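Local coordinates for protein Myo-inositol phosphohydrolase (Mitsuokella multacida, PDB 4WU3) that probably works as a phytase, a PTP-like phosphatase releasing phosphate from inositol hexakisphosphate, and binds inositol-(1,3,4,5)-tetrakisphosphate, at residues Lys108-Lys112 against Asp235-His239; His306-Tyr310 against Tyr321-Ala325; Ile418-Glu424 against Tyr504-Thr510. The protein carries 2 engineered substitutions. All blocks are in the same frame, centred on the assembly; numbering follows the deposited sequence.

Contact 1 (Lys108-Lys112 against Asp235-His239); sequences KVPVK and DAWLH
Strand 237-241, the middle strand of a five-stranded mixed sheet in the N-terminal PTP-like part of the chain, begins with Trp237, whose indole is roofed by Val109 and Pro110 from the turn that follows helix 99-108. Both residues sit over one face of the ring system. Val109 CB stands 4.2 Å from the centroid of the five-membered ring, 19° off its normal. Pro110 CD stands 4.1 Å from the centroid of the six-membered ring, 29° off; each is therefore a CH-pi contact. Val109 CG1 lies over the pyrrole side, 3.6 Å from Trp237 NE1, while Pro110 CD approaches Trp237 CZ3 to 3.7 Å. Val111 packs at the stem of the side chain, its CG2 3.7 Å from Trp237 CB and oblique to the ring. The turn is compact, with Pro110 at the centre of an inverse gamma turn and a weak bond of 2.9 Å from Val111 N to Val109 O; this sets Val109 and Pro110 over the indole and Val111 beside its CB. CG anti to the backbone N (chi1 -176°) carries the indole beneath them. Its NE1 is hydrogen-bonded to Ser92 on the adjoining strand 91-94. No hydrogen bond joins the two segments, which implies that aliphatic C-H groups packed on an indole, itself anchored by Ser92, make up the contact.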
loop_
_atom_site.group_PDB
_atom_site.type_symbol
_atom_site.label_atom_id
_atom_site.label_comp_id
_atom_site.label_asym_id
_atom_site.label_seq_id
_atom_site.Cartn_x
_atom_site.Cartn_y
_atom_site.Cartn_z
ATOM N N LYS A 108 0.584 -32.883 -20.052
ATOM C CA LYS A 108 1.487 -32.068 -20.840
ATOM C C LYS A 108 2.910 -32.033 -20.296
ATOM O O LYS A 108 3.863 -32.021 -21.071
ATOM C CB LYS A 108 0.962 -30.639 -20.958
ATOM C CG LYS A 108 1.920 -29.715 -21.695
ATOM C CD LYS A 108 1.195 -28.520 -22.288
ATOM C CE LYS A 108 2.038 -27.838 -23.354
ATOM N NZ LYS A 108 2.035 -28.627 -24.616
ATOM N N VAL A 109 3.070 -31.990 -18.979
ATOM C CA VAL A 109 4.419 -31.843 -18.421
ATOM C C VAL A 109 5.188 -33.165 -18.507
ATOM O O VAL A 109 4.621 -34.245 -18.337
ATOM C CB VAL A 109 4.424 -31.279 -16.979
ATOM C CG1 VAL A 109 3.855 -29.867 -16.962
ATOM C CG2 VAL A 109 3.650 -32.181 -16.032
ATOM N N PRO A 110 6.484 -33.083 -18.809
ATOM C CA PRO A 110 7.251 -34.289 -19.061
ATOM C C PRO A 110 7.769 -34.957 -17.788
ATOM O O PRO A 110 8.940 -35.316 -17.715
ATOM C CB PRO A 110 8.406 -33.783 -19.929
ATOM C CG PRO A 110 8.613 -32.377 -19.475
ATOM C CD PRO A 110 7.260 -31.858 -19.066
ATOM N N VAL A 111 6.899 -35.128 -16.799
ATOM C CA VAL A 111 7.226 -35.932 -15.626
ATOM C C VAL A 111 6.015 -36.772 -15.269
ATOM O O VAL A 111 4.923 -36.542 -15.781
ATOM C CB VAL A 111 7.637 -35.077 -14.395
ATOM C CG1 VAL A 111 8.912 -34.310 -14.687
ATOM C CG2 VAL A 111 6.524 -34.122 -13.998
ATOM N N LYS A 112 6.223 -37.745 -14.393
ATOM C CA LYS A 112 5.133 -38.496 -13.807
ATOM C C LYS A 112 4.526 -37.693 -12.678
ATOM O O LYS A 112 5.168 -36.801 -12.144
ATOM C CB LYS A 112 5.642 -39.826 -13.270
ATOM C CG LYS A 112 6.334 -40.686 -14.322
ATOM C CD LYS A 112 6.637 -42.080 -13.786
ATOM C CE LYS A 112 7.823 -42.086 -12.827
ATOM N NZ LYS A 112 9.085 -41.595 -13.450
ATOM N N ASP A 235 14.552 -34.022 -9.199
ATOM C CA ASP A 235 13.823 -34.170 -10.430
ATOM C C ASP A 235 12.426 -33.569 -10.316
ATOM O O ASP A 235 11.519 -33.899 -11.081
ATOM C CB ASP A 235 13.760 -35.636 -10.792
ATOM C CG ASP A 235 13.108 -36.469 -9.722
ATOM O OD1 ASP A 235 13.069 -36.043 -8.552
ATOM O OD2 ASP A 235 12.628 -37.571 -10.048
ATOM N N ALA A 236 12.249 -32.684 -9.355
ATOM C CA ALA A 236 10.928 -32.183 -9.038
ATOM C C ALA A 236 10.436 -31.202 -10.096
ATOM O O ALA A 236 11.194 -30.370 -10.585
ATOM C CB ALA A 236 10.941 -31.518 -7.675
ATOM N N TRP A 237 9.163 -31.306 -10.446
ATOM C CA TRP A 237 8.562 -30.346 -11.345
ATOM C C TRP A 237 7.606 -29.494 -10.532
ATOM O O TRP A 237 6.744 -30.019 -9.842
ATOM C CB TRP A 237 7.830 -31.048 -12.484
ATOM C CG TRP A 237 7.285 -30.082 -13.463
ATOM C CD1 TRP A 237 6.187 -29.301 -13.302
ATOM C CD2 TRP A 237 7.820 -29.766 -14.745
ATOM N NE1 TRP A 237 5.998 -28.515 -14.400
ATOM C CE2 TRP A 237 6.994 -28.773 -15.304
ATOM C CE3 TRP A 237 8.926 -30.208 -15.467
ATOM C CZ2 TRP A 237 7.223 -28.234 -16.568
ATOM C CZ3 TRP A 237 9.164 -29.662 -16.709
ATOM C CH2 TRP A 237 8.313 -28.691 -17.250
ATOM N N LEU A 238 7.789 -28.180 -10.606
ATOM C CA LEU A 238 6.978 -27.222 -9.859
ATOM C C LEU A 238 5.979 -26.488 -10.748
ATOM O O LEU A 238 6.343 -25.900 -11.761
ATOM C CB LEU A 238 7.881 -26.194 -9.176
ATOM C CG LEU A 238 8.776 -26.725 -8.053
ATOM C CD1 LEU A 238 9.420 -25.570 -7.298
ATOM C CD2 LEU A 238 7.991 -27.604 -7.096
ATOM N N HIS A 239 4.714 -26.533 -10.355
ATOM C CA HIS A 239 3.679 -25.790 -11.044
ATOM C C HIS A 239 3.081 -24.787 -10.076
ATOM O O HIS A 239 2.440 -25.179 -9.100
ATOM C CB HIS A 239 2.578 -26.724 -11.555
ATOM C CG HIS A 239 1.522 -26.013 -12.328
ATOM N ND1 HIS A 239 1.668 -25.702 -13.660
ATOM C CD2 HIS A 239 0.333 -25.488 -11.944
ATOM C CE1 HIS A 239 0.606 -25.035 -14.073
ATOM N NE2 HIS A 239 -0.222 -24.894 -13.052
#

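Contact 2 (His306-Tyr310 against Tyr321-Ala325); sequences HFYDY and YSVWA
Tyr310 swings its CG anti to the backbone N (chi1 162°), and Tyr321 and Trp324 make the same choice, which sends all three rings into the space between the two helices. The result is an aromatic cluster of two T-shaped pairs in which Tyr310 plays both parts. Its face receives the edge of Tyr321, the planes at 84° and Tyr321 CD1 3.6 Å from Tyr310 CG. Its own edge meets the face of the Trp324 five-membered ring at 63°, with Tyr310 CD1 3.6 Å from Trp324 CG. Two CH-pi contacts reinforce these pairs: Tyr310 CB lies 3.8 Å from the centroid of the Trp324 six-membered ring, and Tyr321 CA lies 4.1 Å from the centroid of the Tyr310 ring. Polar ends are held elsewhere, Tyr310 OH by Thr319 O and Trp324 NE1 by Glu313. The axes of segments 306-310 and 321-325 pass 10.7 Å apart, nearly at right angles, with the rings between them. Asp309 salt-bridges to Lys329 of the second subunit. Within the chain, Tyr321 packs on helix 219-230 and, beside the cluster, Phe307 packs on helix 247-261, placing the crossing of helices 291-313 and 321-327 against those two helices.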
loop_
_atom_site.group_PDB
_atom_site.type_symbol
_atom_site.label_atom_id
_atom_site.label_comp_id
_atom_site.label_asym_id
_atom_site.label_seq_id
_atom_site.Cartn_x
_atom_site.Cartn_y
_atom_site.Cartn_z
ATOM N N HIS A 306 14.681 -7.369 -4.076
ATOM C CA HIS A 306 15.353 -7.767 -2.841
ATOM C C HIS A 306 15.631 -9.262 -2.820
ATOM O O HIS A 306 16.690 -9.681 -2.358
ATOM C CB HIS A 306 14.531 -7.384 -1.611
ATOM C CG HIS A 306 14.281 -5.916 -1.487
ATOM N ND1 HIS A 306 15.272 -4.975 -1.661
ATOM C CD2 HIS A 306 13.152 -5.227 -1.197
ATOM C CE1 HIS A 306 14.760 -3.768 -1.492
ATOM N NE2 HIS A 306 13.476 -3.894 -1.210
ATOM N N PHE A 307 14.681 -10.062 -3.298
ATOM C CA PHE A 307 14.894 -11.506 -3.410
ATOM C C PHE A 307 16.059 -11.818 -4.355
ATOM O O PHE A 307 16.875 -12.702 -4.063
ATOM C CB PHE A 307 13.622 -12.214 -3.894
ATOM C CG PHE A 307 13.721 -13.719 -3.882
ATOM C CD1 PHE A 307 13.541 -14.432 -2.708
ATOM C CD2 PHE A 307 13.992 -14.415 -5.040
ATOM C CE1 PHE A 307 13.634 -15.816 -2.700
ATOM C CE2 PHE A 307 14.094 -15.792 -5.031
ATOM C CZ PHE A 307 13.913 -16.497 -3.863
ATOM N N TYR A 308 16.145 -11.107 -5.482
ATOM C CA TYR A 308 17.287 -11.271 -6.400
ATOM C C TYR A 308 18.622 -11.046 -5.687
ATOM O O TYR A 308 19.545 -11.881 -5.764
ATOM C CB TYR A 308 17.183 -10.297 -7.569
ATOM C CG TYR A 308 18.268 -10.447 -8.610
ATOM C CD1 TYR A 308 18.147 -11.378 -9.632
ATOM C CD2 TYR A 308 19.411 -9.652 -8.583
ATOM C CE1 TYR A 308 19.124 -11.516 -10.596
ATOM C CE2 TYR A 308 20.399 -9.787 -9.549
ATOM C CZ TYR A 308 20.243 -10.719 -10.558
ATOM O OH TYR A 308 21.217 -10.872 -11.529
ATOM N N ASP A 309 18.715 -9.907 -5.002
ATOM C CA ASP A 309 19.894 -9.567 -4.208
ATOM C C ASP A 309 20.210 -10.642 -3.166
ATOM O O ASP A 309 21.366 -10.978 -2.971
ATOM C CB ASP A 309 19.710 -8.210 -3.514
ATOM C CG ASP A 309 19.700 -7.060 -4.482
ATOM O OD1 ASP A 309 20.076 -7.274 -5.636
ATOM O OD2 ASP A 309 19.302 -5.944 -4.103
ATOM N N TYR A 310 19.183 -11.166 -2.503
ATOM C CA TYR A 310 19.366 -12.186 -1.478
ATOM C C TYR A 310 19.984 -13.450 -2.067
ATOM O O TYR A 310 20.937 -14.004 -1.515
ATOM C CB TYR A 310 18.035 -12.545 -0.822
ATOM C CG TYR A 310 18.079 -13.859 -0.087
ATOM C CD1 TYR A 310 18.744 -13.975 1.122
ATOM C CD2 TYR A 310 17.451 -14.990 -0.605
ATOM C CE1 TYR A 310 18.789 -15.174 1.794
ATOM C CE2 TYR A 310 17.487 -16.194 0.070
ATOM C CZ TYR A 310 18.159 -16.278 1.267
ATOM O OH TYR A 310 18.217 -17.483 1.932
ATOM N N TYR A 321 15.857 -15.874 4.402
ATOM C CA TYR A 321 15.558 -14.630 3.710
ATOM C C TYR A 321 15.126 -13.550 4.698
ATOM O O TYR A 321 15.579 -12.406 4.618
ATOM C CB TYR A 321 14.476 -14.815 2.634
ATOM C CG TYR A 321 14.058 -13.490 2.062
ATOM C CD1 TYR A 321 14.754 -12.915 1.021
ATOM C CD2 TYR A 321 13.020 -12.774 2.617
ATOM C CE1 TYR A 321 14.399 -11.672 0.520
ATOM C CE2 TYR A 321 12.657 -11.531 2.121
ATOM C CZ TYR A 321 13.350 -10.988 1.072
ATOM O OH TYR A 321 12.996 -9.754 0.575
ATOM N N SER A 322 14.253 -13.919 5.630
ATOM C CA SER A 322 13.760 -12.978 6.637
ATOM C C SER A 322 14.903 -12.371 7.449
ATOM O O SER A 322 14.863 -11.189 7.790
ATOM C CB SER A 322 12.769 -13.673 7.572
ATOM O OG SER A 322 13.365 -14.817 8.160
ATOM N N VAL A 323 15.921 -13.183 7.741
ATOM C CA VAL A 323 17.067 -12.730 8.525
ATOM C C VAL A 323 17.922 -11.784 7.698
ATOM O O VAL A 323 18.275 -10.694 8.149
ATOM C CB VAL A 323 17.909 -13.918 9.056
ATOM C CG1 VAL A 323 19.134 -13.420 9.807
ATOM C CG2 VAL A 323 17.075 -14.789 9.982
ATOM N N TRP A 324 18.246 -12.191 6.478
ATOM C CA TRP A 324 18.971 -11.324 5.568
ATOM C C TRP A 324 18.211 -10.006 5.361
ATOM O O TRP A 324 18.800 -8.923 5.404
ATOM C CB TRP A 324 19.173 -12.034 4.231
ATOM C CG TRP A 324 19.760 -11.170 3.180
ATOM C CD1 TRP A 324 21.089 -11.019 2.886
ATOM C CD2 TRP A 324 19.046 -10.342 2.257
ATOM N NE1 TRP A 324 21.241 -10.138 1.838
ATOM C CE2 TRP A 324 20.001 -9.705 1.440
ATOM C CE3 TRP A 324 17.692 -10.065 2.053
ATOM C CZ2 TRP A 324 19.644 -8.819 0.436
ATOM C CZ3 TRP A 324 17.341 -9.183 1.064
ATOM C CH2 TRP A 324 18.310 -8.567 0.263
ATOM N N ALA A 325 16.906 -10.096 5.132
ATOM C CA ALA A 325 16.116 -8.911 4.800
ATOM C C ALA A 325 16.083 -7.919 5.960
ATOM O O ALA A 325 16.143 -6.709 5.746
ATOM C CB ALA A 325 14.701 -9.293 4.401
#

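Contact 3 (Ile418-Glu424 against Tyr504-Thr510); sequences IMDLRQE and YYRIAAT
Ile418-Asp420 pairs with Tyr504-Arg506 as parallel strands, 503-509 forming an edge strand of the mixed sheet in the C-terminal PTP-like part. Backbone bonds set the register: Tyr505 N to Ile418 O at 3.0 Å, then Asp420 N to Tyr505 O and Ile507 N to Asp420 O, each at 2.9 Å. Beyond them, Ala509 N reaches Leu421 O and Gln423 N reaches Ala509 O. Polar and charged groups gather on the face bearing Asp420, Tyr504 and Arg506. Asp420 OD2 uses its anti lone pair for Tyr504 OH at 2.6 Å and is also hydrogen-bonded to His426. The same oxygen lies over the guanidinium face of Arg506, 3.3 Å from NE, a purely electrostatic pairing because it sits well out of that plane and no N-H points at it; NE and NH2 instead grip Arg422 O side-on. Arg506 also salt-bridges Glu456. Within 418-424, Arg422 NE salt-bridges Glu424 OE2 at 2.8 Å; Arg422 also salt-bridges Glu395, and Glu424 pairs with Arg546 of the ligand pocket, consistent with a second-shell role. Apolar contact belongs to the other face, where Met419 SD touches Tyr505 CB at 3.8 Å. With Gln423 extended alongside Thr510, Thr510 OG1 donates to Gln423 OE1 over 2.6 Å, from 57° out of the amide carbonyl plane.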
loop_
_atom_site.group_PDB
_atom_site.type_symbol
_atom_site.label_atom_id
_atom_site.label_comp_id
_atom_site.label_asym_id
_atom_site.label_seq_id
_atom_site.Cartn_x
_atom_site.Cartn_y
_atom_site.Cartn_z
ATOM N N ILE A 418 -2.371 -28.257 41.244
ATOM C CA ILE A 418 -2.553 -26.967 40.593
ATOM C C ILE A 418 -2.134 -27.152 39.134
ATOM O O ILE A 418 -0.983 -27.504 38.849
ATOM C CB ILE A 418 -1.695 -25.868 41.257
ATOM C CG1 ILE A 418 -2.127 -25.644 42.718
ATOM C CG2 ILE A 418 -1.763 -24.573 40.467
ATOM C CD1 ILE A 418 -3.594 -25.310 42.919
ATOM N N MET A 419 -3.088 -26.958 38.227
ATOM C CA MET A 419 -2.841 -27.096 36.801
ATOM C C MET A 419 -2.652 -25.710 36.188
ATOM O O MET A 419 -3.618 -25.012 35.880
ATOM C CB MET A 419 -3.999 -27.828 36.119
ATOM C CG MET A 419 -4.387 -29.159 36.757
ATOM S SD MET A 419 -3.113 -30.440 36.666
ATOM C CE MET A 419 -3.013 -30.743 34.900
ATOM N N ASP A 420 -1.396 -25.306 36.044
ATOM C CA ASP A 420 -1.056 -23.997 35.511
ATOM C C ASP A 420 -1.072 -24.099 33.988
ATOM O O ASP A 420 -0.254 -24.799 33.403
ATOM C CB ASP A 420 0.318 -23.587 36.041
ATOM C CG ASP A 420 0.866 -22.318 35.402
ATOM O OD1 ASP A 420 0.127 -21.603 34.699
ATOM O OD2 ASP A 420 2.068 -22.043 35.605
ATOM N N LEU A 421 -2.007 -23.402 33.347
ATOM C CA LEU A 421 -2.210 -23.541 31.914
ATOM C C LEU A 421 -1.572 -22.425 31.098
ATOM O O LEU A 421 -1.923 -22.236 29.940
ATOM C CB LEU A 421 -3.704 -23.554 31.610
ATOM C CG LEU A 421 -4.549 -24.599 32.340
ATOM C CD1 LEU A 421 -6.025 -24.284 32.184
ATOM C CD2 LEU A 421 -4.224 -25.990 31.814
ATOM N N ARG A 422 -0.629 -21.698 31.680
ATOM C CA ARG A 422 -0.119 -20.474 31.062
ATOM C C ARG A 422 1.150 -20.651 30.223
ATOM O O ARG A 422 2.207 -21.019 30.745
ATOM C CB ARG A 422 0.152 -19.449 32.149
ATOM C CG ARG A 422 -1.057 -19.126 33.005
ATOM C CD ARG A 422 -0.706 -18.029 33.994
ATOM N NE ARG A 422 -0.530 -16.737 33.339
ATOM C CZ ARG A 422 -0.249 -15.610 33.981
ATOM N NH1 ARG A 422 -0.099 -15.608 35.304
ATOM N NH2 ARG A 422 -0.125 -14.479 33.300
ATOM N N GLN A 423 1.054 -20.357 28.927
ATOM C CA GLN A 423 2.238 -20.415 28.070
ATOM C C GLN A 423 3.177 -19.268 28.398
ATOM O O GLN A 423 4.397 -19.421 28.386
ATOM C CB GLN A 423 1.878 -20.343 26.588
ATOM C CG GLN A 423 3.123 -20.440 25.714
ATOM C CD GLN A 423 2.842 -20.372 24.228
ATOM O OE1 GLN A 423 2.220 -19.421 23.733
ATOM N NE2 GLN A 423 3.335 -21.370 23.494
ATOM N N GLU A 424 2.589 -18.112 28.687
ATOM C CA GLU A 424 3.352 -16.909 28.966
ATOM C C GLU A 424 4.178 -17.096 30.237
ATOM O O GLU A 424 3.772 -17.817 31.163
ATOM C CB GLU A 424 2.418 -15.699 29.106
ATOM C CG GLU A 424 1.454 -15.761 30.285
ATOM C CD GLU A 424 0.084 -16.316 29.927
ATOM O OE1 GLU A 424 -0.038 -17.021 28.908
ATOM O OE2 GLU A 424 -0.878 -16.048 30.671
ATOM N N TYR A 504 2.067 -29.805 41.372
ATOM C CA TYR A 504 2.056 -28.816 40.320
ATOM C C TYR A 504 2.221 -29.469 38.965
ATOM O O TYR A 504 3.026 -30.367 38.800
ATOM C CB TYR A 504 3.176 -27.803 40.550
ATOM C CG TYR A 504 3.311 -26.733 39.486
ATOM C CD1 TYR A 504 2.528 -25.580 39.527
ATOM C CD2 TYR A 504 4.239 -26.858 38.462
ATOM C CE1 TYR A 504 2.654 -24.592 38.566
ATOM C CE2 TYR A 504 4.384 -25.880 37.503
ATOM C CZ TYR A 504 3.591 -24.744 37.557
ATOM O OH TYR A 504 3.727 -23.760 36.597
ATOM N N TYR A 505 1.438 -29.018 37.995
ATOM C CA TYR A 505 1.623 -29.449 36.625
ATOM C C TYR A 505 1.400 -28.261 35.686
ATOM O O TYR A 505 0.510 -27.443 35.895
ATOM C CB TYR A 505 0.703 -30.632 36.274
ATOM C CG TYR A 505 1.128 -31.330 35.003
ATOM C CD1 TYR A 505 2.024 -32.389 35.031
ATOM C CD2 TYR A 505 0.666 -30.902 33.766
ATOM C CE1 TYR A 505 2.445 -33.005 33.862
ATOM C CE2 TYR A 505 1.078 -31.508 32.594
ATOM C CZ TYR A 505 1.969 -32.558 32.643
ATOM O OH TYR A 505 2.382 -33.143 31.464
ATOM N N ARG A 506 2.234 -28.178 34.658
ATOM C CA ARG A 506 2.240 -27.054 33.745
ATOM C C ARG A 506 1.880 -27.471 32.324
ATOM O O ARG A 506 2.514 -28.352 31.760
ATOM C CB ARG A 506 3.641 -26.434 33.735
ATOM C CG ARG A 506 3.780 -25.222 32.824
ATOM C CD ARG A 506 3.045 -24.035 33.398
ATOM N NE ARG A 506 3.378 -22.801 32.701
ATOM C CZ ARG A 506 4.389 -21.998 33.020
ATOM N NH1 ARG A 506 5.194 -22.294 34.027
ATOM N NH2 ARG A 506 4.597 -20.893 32.322
ATOM N N ILE A 507 0.860 -26.841 31.748
ATOM C CA ILE A 507 0.621 -26.945 30.312
ATOM C C ILE A 507 0.755 -25.539 29.725
ATOM O O ILE A 507 0.114 -24.588 30.191
ATOM C CB ILE A 507 -0.765 -27.558 29.991
ATOM C CG1 ILE A 507 -0.855 -28.968 30.572
ATOM C CG2 ILE A 507 -0.989 -27.614 28.486
ATOM C CD1 ILE A 507 -2.238 -29.573 30.538
ATOM N N ALA A 508 1.608 -25.403 28.719
ATOM C CA ALA A 508 1.912 -24.101 28.152
ATOM C C ALA A 508 0.905 -23.707 27.061
ATOM O O ALA A 508 1.221 -23.703 25.868
ATOM C CB ALA A 508 3.335 -24.091 27.610
ATOM N N ALA A 509 -0.305 -23.351 27.484
ATOM C CA ALA A 509 -1.382 -23.040 26.547
ATOM C C ALA A 509 -1.361 -21.559 26.195
ATOM O O ALA A 509 -1.288 -20.704 27.070
ATOM C CB ALA A 509 -2.731 -23.436 27.134
ATOM N N THR A 510 -1.404 -21.261 24.898
ATOM C CA THR A 510 -1.321 -19.880 24.430
ATOM C C THR A 510 -2.606 -19.139 24.747
ATOM O O THR A 510 -3.692 -19.665 24.557
ATOM C CB THR A 510 -1.054 -19.814 22.923
ATOM O OG1 THR A 510 0.164 -20.504 22.631
ATOM C CG2 THR A 510 -0.942 -18.355 22.466
#

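From the N terminus, contact 1 closes first: the chain leaves helix 99-108, passes through strands 116-122 and 205-211 and helix 219-230, and returns on strand 237-241, with 122 residues intervening between Lys112 and Asp235. Contact 2 follows, closing across ten residues, the last turn of helix 291-313 and the loop after it; its centre lies about 28 Å from that of contact 1. Contact 3 closes last, across 79 residues of the second PTP-like part. The three are in series, so none nests within or crosses another. Contacts 1 and 3 fall on opposite sides of the chain's centre: contact 1 sets a loop against the middle strand of one five-stranded sheet, contact 3 pairs two neighbouring strands of another with the same strand order.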